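Local coordinates for protein glutamate--LysW ligase ArgX (Sulfolobus tokodaii, PDB 3VPB) that probably catalyses the ATP-dependent joining of the amino group of glutamate to the gamma-carboxyl of the C-terminal glutamate of the carrier protein LysW, for arginine biosynthesis, at residues E213-L218 against K244-N249; I177-I182 against L187-R192; I182-L187 against K224-V229. All blocks are in the same frame, centred on the assembly; numbering follows the deposited sequence.

Contact 1: E213-L218 against K244-N249. With ADP (adenosine-5'-diphosphate), chain L.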
loop_
_atom_site.group_PDB
_atom_site.type_symbol
_atom_site.label_atom_id
_atom_site.label_comp_id
_atom_site.label_asym_id
_atom_site.label_seq_id
_atom_site.Cartn_x
_atom_site.Cartn_y
_atom_site.Cartn_z
ATOM N N GLU B 213 7.434 -35.480 23.963
ATOM C CA GLU B 213 6.638 -36.700 23.966
ATOM C C GLU B 213 5.271 -36.368 23.393
ATOM O O GLU B 213 4.636 -35.389 23.802
ATOM C CB GLU B 213 6.490 -37.240 25.380
ATOM C CG GLU B 213 5.927 -38.667 25.412
ATOM C CD GLU B 213 6.474 -39.495 26.565
ATOM O OE1 GLU B 213 7.041 -38.905 27.510
ATOM O OE2 GLU B 213 6.344 -40.743 26.523
ATOM N N VAL B 214 4.824 -37.173 22.439
ATOM C CA VAL B 214 3.511 -36.983 21.864
ATOM C C VAL B 214 2.535 -37.929 22.546
ATOM O O VAL B 214 2.595 -39.148 22.357
ATOM C CB VAL B 214 3.502 -37.210 20.337
ATOM C CG1 VAL B 214 2.164 -36.776 19.752
ATOM C CG2 VAL B 214 4.664 -36.471 19.672
ATOM N N ASP B 215 1.646 -37.366 23.355
ATOM C CA ASP B 215 0.651 -38.174 24.054
ATOM C C ASP B 215 -0.604 -38.321 23.204
ATOM O O ASP B 215 -0.760 -37.643 22.173
ATOM C CB ASP B 215 0.321 -37.577 25.437
ATOM C CG ASP B 215 -0.231 -36.147 25.363
ATOM O OD1 ASP B 215 -1.133 -35.862 24.541
ATOM O OD2 ASP B 215 0.225 -35.309 26.174
ATOM N N GLU B 216 -1.501 -39.203 23.631
ATOM C CA GLU B 216 -2.690 -39.487 22.850
ATOM C C GLU B 216 -3.571 -38.272 22.571
ATOM O O GLU B 216 -4.037 -38.124 21.445
ATOM C CB GLU B 216 -3.511 -40.632 23.455
ATOM C CG GLU B 216 -3.184 -41.974 22.821
ATOM C CD GLU B 216 -3.432 -42.009 21.299
ATOM O OE1 GLU B 216 -4.391 -41.359 20.809
ATOM O OE2 GLU B 216 -2.662 -42.693 20.587
ATOM N N LYS B 217 -3.790 -37.424 23.579
ATOM C CA LYS B 217 -4.665 -36.261 23.433
ATOM C C LYS B 217 -4.125 -35.335 22.343
ATOM O O LYS B 217 -4.889 -34.761 21.598
ATOM C CB LYS B 217 -4.788 -35.474 24.739
ATOM C CG LYS B 217 -5.332 -36.265 25.936
ATOM C CD LYS B 217 -4.574 -35.940 27.239
ATOM C CE LYS B 217 -3.190 -36.624 27.288
ATOM N NZ LYS B 217 -3.175 -38.030 26.709
ATOM N N LEU B 218 -2.803 -35.195 22.278
ATOM C CA LEU B 218 -2.175 -34.343 21.247
ATOM C C LEU B 218 -2.408 -34.919 19.859
ATOM O O LEU B 218 -2.819 -34.195 18.951
ATOM C CB LEU B 218 -0.679 -34.193 21.495
ATOM C CG LEU B 218 0.107 -33.298 20.532
ATOM C CD1 LEU B 218 -0.555 -31.923 20.344
ATOM C CD2 LEU B 218 1.541 -33.181 20.999
ATOM N N LYS B 244 -7.056 -25.570 29.995
ATOM C CA LYS B 244 -7.768 -26.245 28.891
ATOM C C LYS B 244 -6.952 -27.271 28.101
ATOM O O LYS B 244 -7.513 -28.047 27.320
ATOM C CB LYS B 244 -8.360 -25.214 27.917
ATOM C CG LYS B 244 -9.399 -24.277 28.520
ATOM C CD LYS B 244 -10.039 -23.375 27.451
ATOM C CE LYS B 244 -9.204 -22.132 27.125
ATOM N NZ LYS B 244 -9.884 -21.313 26.056
ATOM N N GLY B 245 -5.636 -27.268 28.281
ATOM C CA GLY B 245 -4.749 -28.161 27.559
ATOM C C GLY B 245 -4.481 -27.689 26.151
ATOM O O GLY B 245 -4.197 -26.504 25.925
ATOM N N TYR B 246 -4.568 -28.613 25.195
ATOM C CA TYR B 246 -4.143 -28.292 23.824
ATOM C C TYR B 246 -5.209 -27.479 23.093
ATOM O O TYR B 246 -6.391 -27.844 23.062
ATOM C CB TYR B 246 -3.807 -29.541 23.021
ATOM C CG TYR B 246 -2.653 -30.347 23.579
ATOM C CD1 TYR B 246 -1.401 -29.760 23.754
ATOM C CD2 TYR B 246 -2.812 -31.696 23.914
ATOM C CE1 TYR B 246 -0.314 -30.495 24.267
ATOM C CE2 TYR B 246 -1.726 -32.447 24.424
ATOM C CZ TYR B 246 -0.491 -31.831 24.588
ATOM O OH TYR B 246 0.577 -32.535 25.083
ATOM N N VAL B 247 -4.759 -26.391 22.488
ATOM C CA VAL B 247 -5.625 -25.461 21.773
ATOM C C VAL B 247 -5.002 -25.299 20.391
ATOM O O VAL B 247 -3.808 -24.999 20.287
ATOM C CB VAL B 247 -5.678 -24.099 22.541
ATOM C CG1 VAL B 247 -6.564 -23.128 21.844
ATOM C CG2 VAL B 247 -6.218 -24.279 23.957
ATOM N N VAL B 248 -5.791 -25.481 19.334
ATOM C CA VAL B 248 -5.257 -25.316 17.974
ATOM C C VAL B 248 -5.244 -23.839 17.608
ATOM O O VAL B 248 -6.283 -23.155 17.669
ATOM C CB VAL B 248 -6.051 -26.138 16.927
ATOM C CG1 VAL B 248 -5.431 -25.959 15.532
ATOM C CG2 VAL B 248 -6.047 -27.605 17.322
ATOM N N ASN B 249 -4.060 -23.346 17.258
ATOM C CA ASN B 249 -3.874 -21.963 16.894
ATOM C C ASN B 249 -3.978 -21.698 15.390
ATOM O O ASN B 249 -4.538 -20.680 14.977
ATOM C CB ASN B 249 -2.519 -21.511 17.422
ATOM C CG ASN B 249 -2.297 -20.030 17.287
ATOM O OD1 ASN B 249 -3.227 -19.232 17.384
ATOM N ND2 ASN B 249 -1.042 -19.652 17.082
HETATM P PB ADP L . 1.794 -17.197 12.001
HETATM O O1B ADP L . 0.957 -17.754 10.912
HETATM O O2B ADP L . 2.858 -18.124 12.566
HETATM O O3B ADP L . 2.332 -15.814 11.766
HETATM P PA ADP L . 0.563 -17.685 14.588
HETATM O O1A ADP L . -0.889 -17.420 14.972
HETATM O O2A ADP L . 1.150 -19.076 14.511
HETATM O O3A ADP L . 0.748 -16.905 13.194
HETATM O "O5'" ADP L . 1.441 -16.813 15.613
HETATM C "C5'" ADP L . 2.868 -16.803 15.625
HETATM C "C4'" ADP L . 3.371 -17.001 17.042
HETATM O "O4'" ADP L . 2.753 -16.028 17.891
HETATM C "C3'" ADP L . 2.933 -18.362 17.590
HETATM O "O3'" ADP L . 3.915 -19.368 17.311
HETATM C "C2'" ADP L . 2.820 -18.103 19.073
HETATM O "O2'" ADP L . 4.112 -18.169 19.693
HETATM C "C1'" ADP L . 2.370 -16.666 19.115
HETATM N N9 ADP L . 0.903 -16.584 19.240
HETATM C C8 ADP L . -0.006 -16.362 18.256
HETATM N N7 ADP L . -1.231 -16.306 18.797
HETATM C C5 ADP L . -1.107 -16.485 20.127
HETATM C C6 ADP L . -2.013 -16.568 21.279
HETATM N N6 ADP L . -3.337 -16.397 21.102
HETATM N N1 ADP L . -1.469 -16.728 22.523
HETATM C C2 ADP L . -0.154 -16.876 22.719
HETATM N N3 ADP L . 0.726 -16.846 21.686
HETATM C C4 ADP L . 0.293 -16.665 20.409
#
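Y246 carries this contact, offering a ring face to L218 and its hydroxyl to D215. The apolar part is a CH-pi contact: L218 CD1 stands 4.0 Å from the centroid of the Y246 ring and only 3° off the ring normal, so the methyl sits over the middle of the face. L218 CB adds a touch at 3.6 Å from Y246 CE2. With CG anti to the backbone N (chi1 -178°), the leucine reaches across the ring, and the two side chains meet at about a right angle. The polar part is a hydrogen bond from Y246 OH to D215 OD2, 3.0 Å long, which arrives on the syn side of the oxygen but 35° out of the carboxylate plane. The other oxygen, D215 OD1, accepts from L218 N at 2.9 Å, the N-cap bond of helix 216-229, and has a long ion pair with K217 NZ. Farther along the strand, N249 ND2 makes a weak hydrogen bond to ADP O1A (3.1 Å), while N249 OD1 is hydrogen-bonded to K127. I238 of the adjacent strand touches both L218 and Y246. The tyrosine ties the capped helix end to strand 245-252, at one edge of the five-stranded antiparallel sheet of the ATP-grasp domain.

Contact 2: I177-I182 against L187-R192. With GLU (glutamic acid), chain M; SO4 (sulfate ion), chain P.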
loop_
_atom_site.group_PDB
_atom_site.type_symbol
_atom_site.label_atom_id
_atom_site.label_comp_id
_atom_site.label_asym_id
_atom_site.label_seq_id
_atom_site.Cartn_x
_atom_site.Cartn_y
_atom_site.Cartn_z
ATOM N N ILE B 177 3.739 -25.834 19.971
ATOM C CA ILE B 177 3.956 -27.134 19.386
ATOM C C ILE B 177 3.639 -27.071 17.895
ATOM O O ILE B 177 2.638 -26.496 17.492
ATOM C CB ILE B 177 3.111 -28.182 20.095
ATOM C CG1 ILE B 177 3.546 -28.282 21.575
ATOM C CG2 ILE B 177 3.234 -29.548 19.412
ATOM C CD1 ILE B 177 2.524 -29.090 22.446
ATOM N N ARG B 178 4.538 -27.619 17.091
ATOM C CA ARG B 178 4.349 -27.700 15.655
ATOM C C ARG B 178 4.298 -29.190 15.284
ATOM O O ARG B 178 5.214 -29.938 15.612
ATOM C CB ARG B 178 5.511 -26.964 14.977
ATOM C CG ARG B 178 5.755 -27.316 13.509
ATOM C CD ARG B 178 4.502 -27.158 12.658
ATOM N NE ARG B 178 4.077 -25.780 12.452
ATOM C CZ ARG B 178 4.605 -24.959 11.535
ATOM N NH1 ARG B 178 5.596 -25.364 10.745
ATOM N NH2 ARG B 178 4.140 -23.720 11.405
ATOM N N CYS B 179 3.217 -29.600 14.628
ATOM C CA CYS B 179 3.079 -30.953 14.068
ATOM C C CYS B 179 2.930 -30.881 12.550
ATOM O O CYS B 179 2.587 -29.813 11.993
ATOM C CB CYS B 179 1.856 -31.633 14.676
ATOM S SG CYS B 179 1.910 -31.594 16.496
ATOM N N ILE B 180 3.166 -32.015 11.892
ATOM C CA ILE B 180 2.979 -32.146 10.459
ATOM C C ILE B 180 2.146 -33.408 10.251
ATOM O O ILE B 180 2.345 -34.409 10.946
ATOM C CB ILE B 180 4.313 -32.279 9.710
ATOM C CG1 ILE B 180 5.059 -30.931 9.742
ATOM C CG2 ILE B 180 4.069 -32.710 8.221
ATOM C CD1 ILE B 180 6.372 -30.859 8.949
ATOM N N ALA B 181 1.215 -33.338 9.318
ATOM C CA ALA B 181 0.390 -34.482 8.939
ATOM C C ALA B 181 0.479 -34.668 7.423
ATOM O O ALA B 181 0.515 -33.687 6.653
ATOM C CB ALA B 181 -1.047 -34.271 9.363
ATOM N N ILE B 182 0.558 -35.927 7.006
ATOM C CA ILE B 182 0.546 -36.286 5.598
ATOM C C ILE B 182 -0.571 -37.300 5.423
ATOM O O ILE B 182 -0.627 -38.288 6.168
ATOM C CB ILE B 182 1.910 -36.876 5.148
ATOM C CG1 ILE B 182 3.009 -35.809 5.188
ATOM C CG2 ILE B 182 1.829 -37.457 3.755
ATOM C CD1 ILE B 182 4.388 -36.367 4.826
ATOM N N LEU B 187 2.479 -37.194 11.274
ATOM C CA LEU B 187 3.860 -37.551 10.978
ATOM C C LEU B 187 4.748 -37.369 12.219
ATOM O O LEU B 187 5.611 -38.211 12.533
ATOM C CB LEU B 187 4.397 -36.720 9.798
ATOM C CG LEU B 187 5.833 -36.983 9.352
ATOM C CD1 LEU B 187 5.957 -38.371 8.663
ATOM C CD2 LEU B 187 6.357 -35.878 8.453
ATOM N N GLY B 188 4.532 -36.270 12.941
ATOM C CA GLY B 188 5.329 -36.013 14.125
ATOM C C GLY B 188 5.064 -34.611 14.632
ATOM O O GLY B 188 4.369 -33.828 13.970
ATOM N N CYS B 189 5.638 -34.316 15.799
ATOM C CA CYS B 189 5.486 -33.018 16.467
ATOM C C CYS B 189 6.793 -32.640 17.112
ATOM O O CYS B 189 7.617 -33.501 17.461
ATOM C CB CYS B 189 4.408 -33.064 17.567
ATOM S SG CYS B 189 2.727 -33.443 17.081
ATOM N N TYR B 190 6.995 -31.344 17.297
ATOM C CA TYR B 190 8.121 -30.900 18.073
ATOM C C TYR B 190 7.760 -29.566 18.735
ATOM O O TYR B 190 6.688 -28.992 18.457
ATOM C CB TYR B 190 9.406 -30.839 17.233
ATOM C CG TYR B 190 9.510 -29.637 16.349
ATOM C CD1 TYR B 190 8.807 -29.576 15.158
ATOM C CD2 TYR B 190 10.313 -28.552 16.711
ATOM C CE1 TYR B 190 8.896 -28.468 14.339
ATOM C CE2 TYR B 190 10.412 -27.465 15.909
ATOM C CZ TYR B 190 9.695 -27.429 14.721
ATOM O OH TYR B 190 9.771 -26.328 13.924
ATOM N N ALA B 191 8.637 -29.089 19.612
ATOM C CA ALA B 191 8.443 -27.824 20.297
ATOM C C ALA B 191 9.309 -26.739 19.673
ATOM O O ALA B 191 10.490 -26.959 19.439
ATOM C CB ALA B 191 8.817 -27.977 21.780
ATOM N N ARG B 192 8.721 -25.571 19.432
ATOM C CA ARG B 192 9.482 -24.378 19.027
ATOM C C ARG B 192 9.610 -23.501 20.258
ATOM O O ARG B 192 8.597 -22.942 20.726
ATOM C CB ARG B 192 8.729 -23.615 17.940
ATOM C CG ARG B 192 8.632 -24.345 16.622
ATOM C CD ARG B 192 7.856 -23.544 15.596
ATOM N NE ARG B 192 6.447 -23.425 15.974
ATOM C CZ ARG B 192 5.481 -22.984 15.164
ATOM N NH1 ARG B 192 4.228 -22.922 15.605
ATOM N NH2 ARG B 192 5.757 -22.612 13.911
HETATM N N GLU M . 7.304 -21.465 9.357
HETATM C CA GLU M . 7.721 -22.278 10.531
HETATM C C GLU M . 8.360 -21.377 11.566
HETATM O O GLU M . 8.277 -21.707 12.764
HETATM C CB GLU M . 8.715 -23.375 10.113
HETATM C CG GLU M . 9.005 -24.386 11.208
HETATM C CD GLU M . 9.987 -25.477 10.781
HETATM O OE1 GLU M . 10.960 -25.166 10.047
HETATM O OE2 GLU M . 9.772 -26.645 11.206
HETATM O OXT GLU M . 8.983 -20.342 11.235
HETATM S S SO4 P . 4.179 -20.347 10.513
HETATM O O1 SO4 P . 3.166 -19.551 9.808
HETATM O O2 SO4 P . 5.432 -19.616 10.486
HETATM O O3 SO4 P . 3.809 -20.707 11.901
HETATM O O4 SO4 P . 4.421 -21.567 9.745
#
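R178 and Y190 lie side by side as a hydrogen-bonded pair of an antiparallel beta hairpin, on the face of the sheet that holds the glutamate substrate. The arginine's CG touches the tyrosine obliquely, 3.4 Å from Y190 CE1; bends at chi2 and chi3 then turn its guanidinium almost perpendicular to the phenol, the planes 86° apart. Y190 OH donates to OE2 of the bound glutamate at 2.7 Å. R192, two residues along the strand from Y190, lays its NH2 over one face of the R178 guanidinium, the two planes 52° apart. Both guanidinium groups are turned to anions: R178 NH2 hydrogen-bonds to O4 of a sulfate, probably from the crystallisation liquor, at 2.7 Å, and R192 NH2 holds the glutamate's O at 2.9 Å and, weakly, sulfate O3. D237 pairs with both arginines, D176 with R192, and E56 of the LysW chain with R178 NH1. A leucine in place of R178 would probably leave the sulfate, D237 and E56 of LysW without this cationic partner. Toward the turn, L187 and G188 both face I180 in a classic beta bulge: L187 N hydrogen-bonds to I180 O at 2.8 Å, G188 N reaches the same oxygen only weakly, and L187 CD2 packs 3.9 Å from I180 CG2. On the opposite face, I177 CG2 lies beside C189 CB, and a disulfide joins the non-hydrogen-bonded pair C179 and C189, SG to SG 2.1 Å with chi3 105°.

Contact 3: I182-L187 against K224-V229; sequences IGEELL and KAVSIV
E184 meets V226 and S227 from the second corner of a type I' turn running from I182 to E185, which brings E184 CA within 5.9 Å of V226 CA on helix 216-229. The turn is the tight two-residue loop of a beta hairpin, closed by I182 N to E185 O at 3.0 Å and E185 N to I182 O at 3.2 Å. G183 and E184 both have positive phi, as a type I' turn requires, and the CB of E184 points toward the helix.

The glutamate does most of the touching, and its contacts change along its length. Its CA and its CG methylene rest on one methyl of the valine: V226 CG1 is 4.0 Å from both E184 CA and E184 CG, the two side chains crossing obliquely. Beyond CG the chain is extended (chi2 -177°), which carries the carboxylate past V226 and over the next helical residue. There E184 OE1 lies 3.7 Å from S227 CA and 3.5 Å from S227 OG. This last approach is a van der Waals neighbourhood, since the serine hydroxyl is hydrogen-bonded to the carbonyl of V223 one helical turn back. The contact is thus shared between the carbon atoms of E184 on V226 and the carboxylate lying beside S227, and the glutamate also touches H230 just past the helix's last turn.

Around this point V226 packs further on A181, V234 and I236, which seats the last turns of helix 216-229 against strands 175-182 and 233-241. The backbone of G183 is hydrogen-bonded to E232 ahead of strand 233-241, while I182 and L187 turn to helix 268-280 on the other face of the sheet.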
loop_
_atom_site.group_PDB
_atom_site.type_symbol
_atom_site.label_atom_id
_atom_site.label_comp_id
_atom_site.label_asym_id
_atom_site.label_seq_id
_atom_site.Cartn_x
_atom_site.Cartn_y
_atom_site.Cartn_z
ATOM N N ILE B 182 0.558 -35.927 7.006
ATOM C CA ILE B 182 0.546 -36.286 5.598
ATOM C C ILE B 182 -0.571 -37.300 5.423
ATOM O O ILE B 182 -0.627 -38.288 6.168
ATOM C CB ILE B 182 1.910 -36.876 5.148
ATOM C CG1 ILE B 182 3.009 -35.809 5.188
ATOM C CG2 ILE B 182 1.829 -37.457 3.755
ATOM C CD1 ILE B 182 4.388 -36.367 4.826
ATOM N N GLY B 183 -1.471 -37.042 4.468
ATOM C CA GLY B 183 -2.629 -37.910 4.221
ATOM C C GLY B 183 -3.569 -38.004 5.410
ATOM O O GLY B 183 -4.203 -39.041 5.618
ATOM N N GLU B 184 -3.652 -36.926 6.194
ATOM C CA GLU B 184 -4.467 -36.859 7.436
ATOM C C GLU B 184 -4.021 -37.818 8.554
ATOM O O GLU B 184 -4.798 -38.147 9.457
ATOM C CB GLU B 184 -5.986 -36.933 7.170
ATOM C CG GLU B 184 -6.449 -35.980 6.072
ATOM C CD GLU B 184 -7.948 -35.977 5.819
ATOM O OE1 GLU B 184 -8.708 -36.685 6.515
ATOM O OE2 GLU B 184 -8.371 -35.257 4.891
ATOM N N GLU B 185 -2.775 -38.264 8.476
ATOM C CA GLU B 185 -2.164 -39.039 9.558
ATOM C C GLU B 185 -1.019 -38.247 10.133
ATOM O O GLU B 185 -0.265 -37.625 9.395
ATOM C CB GLU B 185 -1.628 -40.375 9.061
ATOM C CG GLU B 185 -2.715 -41.290 8.496
ATOM C CD GLU B 185 -2.340 -42.755 8.544
ATOM O OE1 GLU B 185 -3.215 -43.561 8.934
ATOM O OE2 GLU B 185 -1.188 -43.113 8.190
ATOM N N LEU B 186 -0.873 -38.302 11.450
ATOM C CA LEU B 186 0.217 -37.593 12.113
ATOM C C LEU B 186 1.603 -38.106 11.707
ATOM O O LEU B 186 1.887 -39.311 11.796
ATOM C CB LEU B 186 0.050 -37.673 13.642
ATOM C CG LEU B 186 1.178 -36.971 14.418
ATOM C CD1 LEU B 186 1.157 -35.442 14.222
ATOM C CD2 LEU B 186 1.116 -37.337 15.897
ATOM N N LEU B 187 2.479 -37.194 11.274
ATOM C CA LEU B 187 3.860 -37.551 10.978
ATOM C C LEU B 187 4.748 -37.369 12.219
ATOM O O LEU B 187 5.611 -38.211 12.533
ATOM C CB LEU B 187 4.397 -36.720 9.798
ATOM C CG LEU B 187 5.833 -36.983 9.352
ATOM C CD1 LEU B 187 5.957 -38.371 8.663
ATOM C CD2 LEU B 187 6.357 -35.878 8.453
ATOM N N LYS B 224 -7.887 -34.829 14.265
ATOM C CA LYS B 224 -9.227 -34.294 14.082
ATOM C C LYS B 224 -9.189 -32.950 13.323
ATOM O O LYS B 224 -9.958 -32.729 12.375
ATOM C CB LYS B 224 -9.923 -34.157 15.429
ATOM C CG LYS B 224 -11.351 -33.596 15.356
ATOM C CD LYS B 224 -12.298 -34.586 14.709
ATOM C CE LYS B 224 -13.541 -33.899 14.128
ATOM N NZ LYS B 224 -14.284 -34.842 13.213
ATOM N N ALA B 225 -8.266 -32.077 13.720
ATOM C CA ALA B 225 -8.122 -30.744 13.098
ATOM C C ALA B 225 -7.836 -30.829 11.591
ATOM O O ALA B 225 -8.499 -30.182 10.758
ATOM C CB ALA B 225 -7.038 -29.949 13.824
ATOM N N VAL B 226 -6.873 -31.673 11.244
ATOM C CA VAL B 226 -6.523 -31.914 9.843
ATOM C C VAL B 226 -7.645 -32.568 9.032
ATOM O O VAL B 226 -7.779 -32.307 7.828
ATOM C CB VAL B 226 -5.242 -32.761 9.734
ATOM C CG1 VAL B 226 -4.879 -32.975 8.283
ATOM C CG2 VAL B 226 -4.094 -32.058 10.464
ATOM N N SER B 227 -8.414 -33.446 9.670
ATOM C CA SER B 227 -9.514 -34.103 8.991
ATOM C C SER B 227 -10.634 -33.124 8.708
ATOM O O SER B 227 -11.310 -33.242 7.688
ATOM C CB SER B 227 -10.040 -35.272 9.811
ATOM O OG SER B 227 -9.040 -36.266 9.945
ATOM N N ILE B 228 -10.838 -32.165 9.607
ATOM C CA ILE B 228 -11.864 -31.143 9.396
ATOM C C ILE B 228 -11.552 -30.309 8.149
ATOM O O ILE B 228 -12.446 -30.004 7.358
ATOM C CB ILE B 228 -12.019 -30.238 10.647
ATOM C CG1 ILE B 228 -12.750 -31.007 11.750
ATOM C CG2 ILE B 228 -12.808 -28.955 10.332
ATOM C CD1 ILE B 228 -12.465 -30.428 13.133
ATOM N N VAL B 229 -10.281 -29.948 7.975
ATOM C CA VAL B 229 -9.899 -29.046 6.884
ATOM C C VAL B 229 -9.482 -29.789 5.614
ATOM O O VAL B 229 -9.331 -29.178 4.565
ATOM C CB VAL B 229 -8.781 -28.040 7.300
ATOM C CG1 VAL B 229 -9.195 -27.227 8.522
ATOM C CG2 VAL B 229 -7.480 -28.766 7.543
#

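In the fold
From the N terminus, the first loop to close is contact 2, where strand 175-182 folds straight back as strand 185-193. Contact 3 starts in the turn of that hairpin and closes on the last turns of helix 216-229. Contact 1 starts at the beginning of the same helix and closes on strand 245-252, so contacts 1 and 3 cross along the chain, as do 2 and 3, whereas 2 and 1 follow in series. The helix is thereby fixed near both ends to one antiparallel sheet. Direct packing joins the three: I177 CD1 touches Y246 CE1, L218 CD2 nears C189 SG, V214 meets L186, and V226 CG2 rests on A181 CB.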